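Local structure of putative sugar ABC transport system, substrate-binding protein (Bordetella parapertussis, 5IX8) at residues Gly106-Ser111 with Arg282-Pro287; Ala83-Tyr88 with Gly151-Arg156; Gly5-Ile10 with Gly258-Gln263. The protein probably binds a carbohydrate between its two lobes as the soluble, substrate-capturing component of a sugar ABC transport system. All blocks are in the same frame, centred on the assembly; numbering follows the deposited sequence.

Interaction 1: residues Gly106-Ser111 with Arg282-Pro287; sequences GIPVNS and RSVPYP. With SO4 (sulfate ion), chain G.
Tyr286 meets the 106-111 loop through both its hydroxyl and one edge of its ring. The OH accepts a hydrogen bond from Val109 N at 3.0 Å, with an N-H...O angle of 157°. Along the same edge, Tyr286 CE2 lies 3.3 Å from Val109 O, which is in the ring plane, and Tyr286 CD2 comes within 3.4 Å of Ser111 O, so two carbonyl oxygens border the ring rather than cover it. The Val109 side chain crosses the tyrosine at about a right angle, its CG1 3.9 Å from Tyr286 CE2. A chi1 of 40°, with CG flanked by both backbone branches, lays the ring's CE2 edge and hydroxyl against the loop, and Ser104 OG gives the hydroxyl a second partner. Beside this polar junction, Pro285 CD packs 3.5 Å from Val109 O, while Pro108 CB rests 3.9 Å from Val284 CG2. Inverse gamma turns centred on Asn110 and Pro285 shape the two backbones. Farther out, Arg282 N binds a sulfate oxygen, and Trp154 of helix 154-168 packs on Pro108. The contact joins the loop after strand 101-105 to the one entering edge strand 288-290, within the parallel-sheet lobe of a periplasmic binding protein fold.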
loop_
_atom_site.group_PDB
_atom_site.type_symbol
_atom_site.label_atom_id
_atom_site.label_comp_id
_atom_site.label_asym_id
_atom_site.label_seq_id
_atom_site.Cartn_x
_atom_site.Cartn_y
_atom_site.Cartn_z
ATOM N N GLY A 106 4.303 -4.854 0.173
ATOM C CA GLY A 106 3.437 -3.681 0.228
ATOM C C GLY A 106 2.791 -3.342 1.559
ATOM O O GLY A 106 2.722 -2.169 1.927
ATOM N N ILE A 107 2.277 -4.344 2.264
ATOM C CA ILE A 107 1.560 -4.125 3.523
ATOM C C ILE A 107 1.968 -5.190 4.532
ATOM O O ILE A 107 2.380 -6.297 4.163
ATOM C CB ILE A 107 0.036 -4.166 3.309
ATOM C CG1 ILE A 107 -0.316 -5.323 2.346
ATOM C CG2 ILE A 107 -0.438 -2.810 2.742
ATOM C CD1 ILE A 107 -1.750 -5.782 2.475
ATOM N N PRO A 108 1.868 -4.870 5.835
ATOM C CA PRO A 108 2.314 -5.817 6.869
ATOM C C PRO A 108 1.445 -7.074 6.930
ATOM O O PRO A 108 0.234 -7.037 6.684
ATOM C CB PRO A 108 2.146 -5.033 8.174
ATOM C CG PRO A 108 1.980 -3.631 7.808
ATOM C CD PRO A 108 1.419 -3.588 6.408
ATOM N N VAL A 109 2.067 -8.196 7.303
ATOM C CA VAL A 109 1.315 -9.397 7.647
ATOM C C VAL A 109 1.783 -9.887 9.020
ATOM O O VAL A 109 2.960 -9.751 9.398
ATOM C CB VAL A 109 1.451 -10.480 6.541
ATOM C CG1 VAL A 109 2.884 -10.927 6.367
ATOM C CG2 VAL A 109 0.528 -11.662 6.782
ATOM N N ASN A 110 0.848 -10.468 9.777
ATOM C CA ASN A 110 1.108 -10.874 11.157
ATOM C C ASN A 110 1.699 -12.283 11.206
ATOM O O ASN A 110 1.064 -13.249 11.642
ATOM C CB ASN A 110 -0.187 -10.797 11.948
ATOM C CG ASN A 110 0.039 -10.812 13.426
ATOM O OD1 ASN A 110 1.155 -10.589 13.913
ATOM N ND2 ASN A 110 -1.022 -11.102 14.161
ATOM N N SER A 111 2.945 -12.398 10.766
ATOM C CA SER A 111 3.646 -13.678 10.856
ATOM C C SER A 111 5.133 -13.414 10.987
ATOM O O SER A 111 5.726 -12.806 10.093
ATOM C CB SER A 111 3.381 -14.556 9.630
ATOM O OG SER A 111 4.235 -15.681 9.628
ATOM N N ARG A 282 6.918 -4.057 15.916
ATOM C CA ARG A 282 5.717 -4.673 16.485
ATOM C C ARG A 282 4.747 -5.114 15.401
ATOM O O ARG A 282 4.236 -6.246 15.438
ATOM C CB ARG A 282 5.026 -3.720 17.455
ATOM C CG ARG A 282 3.776 -4.322 18.083
ATOM C CD ARG A 282 3.106 -3.355 19.056
ATOM N NE ARG A 282 2.094 -4.088 19.828
ATOM C CZ ARG A 282 0.850 -4.316 19.404
ATOM N NH1 ARG A 282 0.434 -3.791 18.250
ATOM N NH2 ARG A 282 0.014 -5.052 20.140
ATOM N N SER A 283 4.456 -4.225 14.436
ATOM C CA SER A 283 3.477 -4.530 13.393
ATOM C C SER A 283 4.065 -5.280 12.214
ATOM O O SER A 283 3.300 -5.881 11.438
ATOM C CB SER A 283 2.836 -3.245 12.867
ATOM O OG SER A 283 2.052 -2.654 13.895
ATOM N N VAL A 284 5.386 -5.214 12.029
ATOM C CA VAL A 284 6.031 -5.824 10.866
ATOM C C VAL A 284 7.085 -6.785 11.402
ATOM O O VAL A 284 8.265 -6.421 11.495
ATOM C CB VAL A 284 6.623 -4.767 9.924
ATOM C CG1 VAL A 284 7.100 -5.430 8.641
ATOM C CG2 VAL A 284 5.548 -3.733 9.589
ATOM N N PRO A 285 6.720 -8.001 11.802
ATOM C CA PRO A 285 7.619 -8.822 12.630
ATOM C C PRO A 285 8.628 -9.623 11.831
ATOM O O PRO A 285 8.812 -10.822 12.056
ATOM C CB PRO A 285 6.648 -9.733 13.387
ATOM C CG PRO A 285 5.508 -9.927 12.363
ATOM C CD PRO A 285 5.363 -8.572 11.693
ATOM N N TYR A 286 9.329 -8.953 10.923
ATOM C CA TYR A 286 10.331 -9.581 10.070
ATOM C C TYR A 286 11.207 -8.487 9.487
ATOM O O TYR A 286 10.815 -7.315 9.464
ATOM C CB TYR A 286 9.668 -10.417 8.936
ATOM C CG TYR A 286 8.452 -9.759 8.325
ATOM C CD1 TYR A 286 8.574 -8.834 7.271
ATOM C CD2 TYR A 286 7.163 -10.069 8.789
ATOM C CE1 TYR A 286 7.438 -8.232 6.717
ATOM C CE2 TYR A 286 6.027 -9.462 8.238
ATOM C CZ TYR A 286 6.165 -8.561 7.199
ATOM O OH TYR A 286 5.021 -7.963 6.671
ATOM N N PRO A 287 12.404 -8.831 9.028
ATOM C CA PRO A 287 13.259 -7.830 8.370
ATOM C C PRO A 287 12.569 -7.287 7.135
ATOM O O PRO A 287 11.928 -8.035 6.405
ATOM C CB PRO A 287 14.501 -8.632 7.981
ATOM C CG PRO A 287 14.462 -9.842 8.881
ATOM C CD PRO A 287 13.022 -10.172 9.028
HETATM S S SO4 G . 7.720 -0.403 17.250
HETATM O O1 SO4 G . 7.826 0.163 18.603
HETATM O O2 SO4 G . 8.638 0.286 16.332
HETATM O O3 SO4 G . 6.329 -0.230 16.825
HETATM O O4 SO4 G . 8.039 -1.825 17.263
#

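Interaction 2: residues Ala83-Tyr88 with Gly151-Arg156; sequences AAYSGY and GLEWPR. With SO4 (sulfate ion), chain C.
Tyr85 and Glu153 make the main stacking contact. Glu153 CB sits over the ring centre as a CH-pi donor, 3.5 Å from the Tyr85 centroid and 14° off the normal. A bend at chi2 (74°) lays the rest of the chain across the ring toward its hydroxyl end, leaving the carboxylate above CE2 and CZ, the planes only 9° apart. Ionic contacts lie on the carboxylate's other side: Arg156 grips it end-on, NH1 to Glu153 OE1 at 2.9 Å and NH2 to Glu153 OE2 at 3.0 Å. The carboxylate thus has the phenol's face on one side and the guanidinium's edge on the other; Ser283 OG bonds to Glu153 OE2 and Ser283 O to Tyr85 OH. This is a bridge between the two lobes of a periplasmic binding protein, consistent with a closed cleft: 83-88 follows strand 77-80 of one sheet, and 151-156 leads into a helix of the other lobe. Among hydrogen bonds, Tyr85 N reaches Gly151 O at 3.0 Å in the carbonyl plane, and a water between Ser86 N and Gly151 O donates to that same oxygen. Apolar contact is slighter, with Leu152 CD2 3.8 Å from Ala84 CA. A sulfate is held at the helix start by Gly151 N, Glu153 N and Arg156 NH1.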
loop_
_atom_site.group_PDB
_atom_site.type_symbol
_atom_site.label_atom_id
_atom_site.label_comp_id
_atom_site.label_asym_id
_atom_site.label_seq_id
_atom_site.Cartn_x
_atom_site.Cartn_y
_atom_site.Cartn_z
ATOM N N ALA A 83 -5.014 -10.530 2.525
ATOM C CA ALA A 83 -6.371 -9.993 2.607
ATOM C C ALA A 83 -6.821 -9.719 4.039
ATOM O O ALA A 83 -7.926 -9.204 4.247
ATOM C CB ALA A 83 -7.355 -10.947 1.937
ATOM N N ALA A 84 -6.016 -10.084 5.018
ATOM C CA ALA A 84 -6.245 -9.747 6.413
ATOM C C ALA A 84 -4.893 -9.789 7.092
ATOM O O ALA A 84 -3.977 -10.473 6.627
ATOM C CB ALA A 84 -7.185 -10.733 7.103
ATOM N N TYR A 85 -4.779 -9.079 8.218
ATOM C CA TYR A 85 -3.492 -9.031 8.913
ATOM C C TYR A 85 -3.151 -10.386 9.515
ATOM O O TYR A 85 -2.021 -10.871 9.374
ATOM C CB TYR A 85 -3.509 -7.964 9.998
ATOM C CG TYR A 85 -2.187 -7.775 10.741
ATOM C CD1 TYR A 85 -0.992 -7.468 10.048
ATOM C CD2 TYR A 85 -2.138 -7.835 12.134
ATOM C CE1 TYR A 85 0.218 -7.231 10.732
ATOM C CE2 TYR A 85 -0.959 -7.592 12.810
ATOM C CZ TYR A 85 0.228 -7.300 12.113
ATOM O OH TYR A 85 1.374 -7.073 12.828
ATOM N N SER A 86 -4.114 -11.004 10.191
ATOM C CA SER A 86 -3.880 -12.199 10.995
ATOM C C SER A 86 -4.395 -13.458 10.308
ATOM O O SER A 86 -5.299 -13.422 9.467
ATOM C CB SER A 86 -4.524 -12.058 12.383
ATOM O OG SER A 86 -3.908 -11.001 13.121
ATOM N N GLY A 87 -3.793 -14.578 10.687
ATOM C CA GLY A 87 -4.222 -15.896 10.266
ATOM C C GLY A 87 -3.320 -16.602 9.261
ATOM O O GLY A 87 -3.630 -17.736 8.880
ATOM N N TYR A 88 -2.244 -15.965 8.796
ATOM C CA TYR A 88 -1.372 -16.542 7.777
ATOM C C TYR A 88 -0.165 -17.260 8.355
ATOM O O TYR A 88 0.576 -17.889 7.596
ATOM C CB TYR A 88 -0.880 -15.450 6.804
ATOM C CG TYR A 88 -1.995 -14.971 5.903
ATOM C CD1 TYR A 88 -2.968 -14.101 6.378
ATOM C CD2 TYR A 88 -2.080 -15.395 4.580
ATOM C CE1 TYR A 88 -3.977 -13.654 5.578
ATOM C CE2 TYR A 88 -3.118 -14.940 3.748
ATOM C CZ TYR A 88 -4.066 -14.089 4.270
ATOM O OH TYR A 88 -5.087 -13.638 3.489
ATOM N N GLY A 151 -9.079 -4.926 11.037
ATOM C CA GLY A 151 -8.481 -6.229 10.827
ATOM C C GLY A 151 -7.332 -6.255 9.845
ATOM O O GLY A 151 -6.867 -7.344 9.485
ATOM N N LEU A 152 -6.853 -5.101 9.405
ATOM C CA LEU A 152 -5.790 -5.058 8.413
ATOM C C LEU A 152 -4.485 -4.504 8.950
ATOM O O LEU A 152 -3.468 -4.576 8.234
ATOM C CB LEU A 152 -6.231 -4.220 7.199
ATOM C CG LEU A 152 -7.522 -4.717 6.522
ATOM C CD1 LEU A 152 -7.798 -3.773 5.316
ATOM C CD2 LEU A 152 -7.445 -6.177 6.117
ATOM N N GLU A 153 -4.500 -3.905 10.150
ATOM C CA GLU A 153 -3.330 -3.308 10.815
ATOM C C GLU A 153 -2.906 -1.990 10.169
ATOM O O GLU A 153 -2.885 -0.951 10.839
ATOM C CB GLU A 153 -2.144 -4.299 10.839
ATOM C CG GLU A 153 -0.965 -3.893 11.740
ATOM C CD GLU A 153 -1.255 -4.055 13.233
ATOM O OE1 GLU A 153 -2.363 -4.499 13.601
ATOM O OE2 GLU A 153 -0.360 -3.736 14.061
ATOM N N TRP A 154 -2.573 -2.005 8.870
ATOM C CA TRP A 154 -1.993 -0.796 8.295
ATOM C C TRP A 154 -2.959 0.390 8.237
ATOM O O TRP A 154 -2.488 1.522 8.369
ATOM C CB TRP A 154 -1.373 -1.086 6.904
ATOM C CG TRP A 154 -2.278 -1.738 5.883
ATOM C CD1 TRP A 154 -2.496 -3.080 5.716
ATOM C CD2 TRP A 154 -3.103 -1.070 4.922
ATOM N NE1 TRP A 154 -3.411 -3.293 4.697
ATOM C CE2 TRP A 154 -3.810 -2.077 4.204
ATOM C CE3 TRP A 154 -3.352 0.272 4.630
ATOM C CZ2 TRP A 154 -4.691 -1.780 3.178
ATOM C CZ3 TRP A 154 -4.247 0.572 3.609
ATOM C CH2 TRP A 154 -4.906 -0.449 2.899
ATOM N N PRO A 155 -4.277 0.220 8.073
ATOM C CA PRO A 155 -5.146 1.408 8.151
ATOM C C PRO A 155 -5.103 2.021 9.531
ATOM O O PRO A 155 -5.137 3.245 9.669
ATOM C CB PRO A 155 -6.554 0.855 7.811
ATOM C CG PRO A 155 -6.249 -0.378 6.914
ATOM C CD PRO A 155 -5.056 -0.967 7.678
ATOM N N ARG A 156 -5.028 1.187 10.568
ATOM C CA ARG A 156 -4.914 1.727 11.919
ATOM C C ARG A 156 -3.597 2.482 12.096
ATOM O O ARG A 156 -3.569 3.556 12.723
ATOM C CB ARG A 156 -5.049 0.604 12.956
ATOM C CG ARG A 156 -5.198 1.174 14.370
ATOM C CD ARG A 156 -5.052 0.137 15.473
ATOM N NE ARG A 156 -3.662 -0.190 15.688
ATOM C CZ ARG A 156 -3.071 -1.312 15.264
ATOM N NH1 ARG A 156 -3.786 -2.297 14.721
ATOM N NH2 ARG A 156 -1.764 -1.487 15.462
HETATM S S SO4 C . -7.135 -3.118 13.326
HETATM O O1 SO4 C . -6.512 -2.877 14.615
HETATM O O2 SO4 C . -6.284 -3.880 12.423
HETATM O O3 SO4 C . -7.507 -1.850 12.673
HETATM O O4 SO4 C . -8.386 -3.847 13.561
HETATM O O HOH W 1 -6.751 -9.834 10.873
#

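Interaction 3: residues Gly5-Ile10 with Gly258-Gln263; sequences GIVEPI and GRLIVQ
Gln263 reaches Ile10 through a bend at chi2 (-67°), which turns its amide along the backbone of the N-terminal segment, while Val7 holds CG1 in the cleft between its own amide nitrogen and carbonyl and presents that methyl to Leu260. The amide grips Ile10 twice. Its OE1 accepts from Ile10 N at 2.9 Å in a nearly straight bond (169°), the donor tilted 28° from the amide carbonyl plane; its NE2 donates to Ile10 O over a longer 3.3 Å, lying in that carbonyl's plane and on a lone pair. Using both the N-H and the C=O of one residue, the glutamine takes the part that an opposed residue plays in a hydrogen-bonded antiparallel pair. A water donates to Ile10 O at 2.8 Å and makes a weak bond with Gln263 NE2. Helix 254-270 belongs here to the sandwich of helices and parallel sheet that forms one lobe of the periplasmic binding protein fold: Ile261 packs against strand 101-105, while Leu260 and Gln263 carry the N-terminal segment, extended from Val7 on, that precedes strand 17-22. Leu260 spreads its two methyls for this, CD2 at 3.7 Å from Val7 CG1 and CD1 at 4.1 Å from Ile6 CD1. Pro9 CB lies 3.8 Å from Gln263 NE2. The amide is fixed further by Arg267, bonded to OE1, and by Glu40 of helix 28-43, which accepts from NE2.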
loop_
_atom_site.group_PDB
_atom_site.type_symbol
_atom_site.label_atom_id
_atom_site.label_comp_id
_atom_site.label_asym_id
_atom_site.label_seq_id
_atom_site.Cartn_x
_atom_site.Cartn_y
_atom_site.Cartn_z
ATOM N N GLY A 5 18.638 4.007 -7.111
ATOM C CA GLY A 5 19.913 3.824 -6.427
ATOM C C GLY A 5 19.889 2.963 -5.185
ATOM O O GLY A 5 20.868 2.950 -4.443
ATOM N N ILE A 6 18.812 2.227 -4.938
ATOM C CA ILE A 6 18.728 1.479 -3.688
ATOM C C ILE A 6 19.621 0.260 -3.732
ATOM O O ILE A 6 20.248 -0.106 -2.724
ATOM C CB ILE A 6 17.270 1.095 -3.406
ATOM C CG1 ILE A 6 16.501 2.366 -3.077
ATOM C CG2 ILE A 6 17.201 0.061 -2.267
ATOM C CD1 ILE A 6 14.983 2.171 -3.111
ATOM N N VAL A 7 19.686 -0.390 -4.894
ATOM C CA VAL A 7 20.465 -1.601 -5.062
ATOM C C VAL A 7 20.829 -1.675 -6.542
ATOM O O VAL A 7 20.105 -1.157 -7.392
ATOM C CB VAL A 7 19.633 -2.805 -4.570
ATOM C CG1 VAL A 7 18.327 -2.906 -5.386
ATOM C CG2 VAL A 7 20.438 -4.062 -4.649
ATOM N N GLU A 8 21.978 -2.303 -6.854
ATOM C CA GLU A 8 22.334 -2.503 -8.257
ATOM C C GLU A 8 21.548 -3.700 -8.817
ATOM O O GLU A 8 21.356 -4.685 -8.113
ATOM C CB GLU A 8 23.848 -2.756 -8.342
ATOM C CG GLU A 8 24.297 -3.900 -9.153
ATOM C CD GLU A 8 25.823 -4.078 -9.199
ATOM O OE1 GLU A 8 26.524 -3.830 -8.173
ATOM O OE2 GLU A 8 26.312 -4.498 -10.269
ATOM N N PRO A 9 21.018 -3.633 -10.037
ATOM C CA PRO A 9 20.294 -4.805 -10.571
ATOM C C PRO A 9 21.258 -5.925 -10.929
ATOM O O PRO A 9 22.274 -5.692 -11.589
ATOM C CB PRO A 9 19.593 -4.264 -11.823
ATOM C CG PRO A 9 20.420 -3.133 -12.253
ATOM C CD PRO A 9 21.104 -2.537 -11.015
ATOM N N ILE A 10 20.919 -7.155 -10.545
ATOM C CA ILE A 10 21.670 -8.302 -11.009
ATOM C C ILE A 10 20.710 -9.315 -11.619
ATOM O O ILE A 10 19.492 -9.111 -11.672
ATOM C CB ILE A 10 22.523 -8.941 -9.900
ATOM C CG1 ILE A 10 21.644 -9.421 -8.748
ATOM C CG2 ILE A 10 23.683 -7.973 -9.453
ATOM C CD1 ILE A 10 22.443 -10.303 -7.780
ATOM N N GLY A 258 7.870 -3.868 -6.199
ATOM C CA GLY A 258 7.928 -5.128 -6.933
ATOM C C GLY A 258 9.311 -5.411 -7.492
ATOM O O GLY A 258 9.797 -6.536 -7.421
ATOM N N ARG A 259 9.956 -4.393 -8.073
ATOM C CA ARG A 259 11.314 -4.583 -8.583
ATOM C C ARG A 259 12.256 -4.971 -7.467
ATOM O O ARG A 259 13.129 -5.840 -7.640
ATOM C CB ARG A 259 11.816 -3.314 -9.261
ATOM C CG ARG A 259 10.964 -2.839 -10.417
ATOM C CD ARG A 259 11.753 -1.773 -11.208
ATOM N NE ARG A 259 10.949 -1.233 -12.290
ATOM C CZ ARG A 259 10.694 -1.887 -13.421
ATOM N NH1 ARG A 259 11.234 -3.100 -13.654
ATOM N NH2 ARG A 259 9.906 -1.314 -14.326
ATOM N N LEU A 260 12.138 -4.290 -6.329
ATOM C CA LEU A 260 13.000 -4.611 -5.207
ATOM C C LEU A 260 12.765 -6.025 -4.703
ATOM O O LEU A 260 13.710 -6.704 -4.334
ATOM C CB LEU A 260 12.792 -3.604 -4.081
ATOM C CG LEU A 260 13.258 -2.196 -4.398
ATOM C CD1 LEU A 260 12.747 -1.207 -3.343
ATOM C CD2 LEU A 260 14.793 -2.118 -4.519
ATOM N N ILE A 261 11.521 -6.491 -4.683
ATOM C CA ILE A 261 11.280 -7.875 -4.261
ATOM C C ILE A 261 12.092 -8.856 -5.101
ATOM O O ILE A 261 12.701 -9.802 -4.581
ATOM C CB ILE A 261 9.765 -8.166 -4.311
ATOM C CG1 ILE A 261 9.099 -7.480 -3.085
ATOM C CG2 ILE A 261 9.504 -9.662 -4.342
ATOM C CD1 ILE A 261 7.589 -7.315 -3.222
ATOM N N VAL A 262 12.123 -8.649 -6.413
ATOM C CA VAL A 262 12.901 -9.533 -7.283
ATOM C C VAL A 262 14.392 -9.433 -6.968
ATOM O O VAL A 262 15.103 -10.454 -6.864
ATOM C CB VAL A 262 12.611 -9.208 -8.759
ATOM C CG1 VAL A 262 13.562 -9.965 -9.691
ATOM C CG2 VAL A 262 11.158 -9.549 -9.071
ATOM N N GLN A 263 14.904 -8.200 -6.835
ATOM C CA GLN A 263 16.342 -8.047 -6.610
ATOM C C GLN A 263 16.764 -8.601 -5.249
ATOM O O GLN A 263 17.873 -9.151 -5.110
ATOM C CB GLN A 263 16.746 -6.575 -6.746
ATOM C CG GLN A 263 16.650 -6.102 -8.209
ATOM C CD GLN A 263 17.688 -6.798 -9.079
ATOM O OE1 GLN A 263 18.732 -7.202 -8.586
ATOM N NE2 GLN A 263 17.397 -6.963 -10.368
HETATM O O HOH W 2 18.292 -7.046 -13.186
#

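Overall arrangement
Interactions 1 and 2 form one continuous patch, their centres about 10 Å apart, where the two lobes meet. Through Ser283, with OG 2.6 Å from Glu153 OE2 and O 2.7 Å from Tyr85 OH, loop 282-287 is bonded to both members of the Tyr85-Glu153 stack, and the two contacts share one network. Ile107 CG2 lies 3.6 Å from Trp154 NE1, so this contact too crosses between the lobes. The bridge closes across the cleft in which relatives generally bind their sugar; the sulfates here probably come from the crystallisation liquor. Interaction 3 lies apart, centred about 20 Å from interaction 1 and 26 Å from interaction 2, fastening the N-terminal segment to helix 254-270, in the same lobe as strand 101-105.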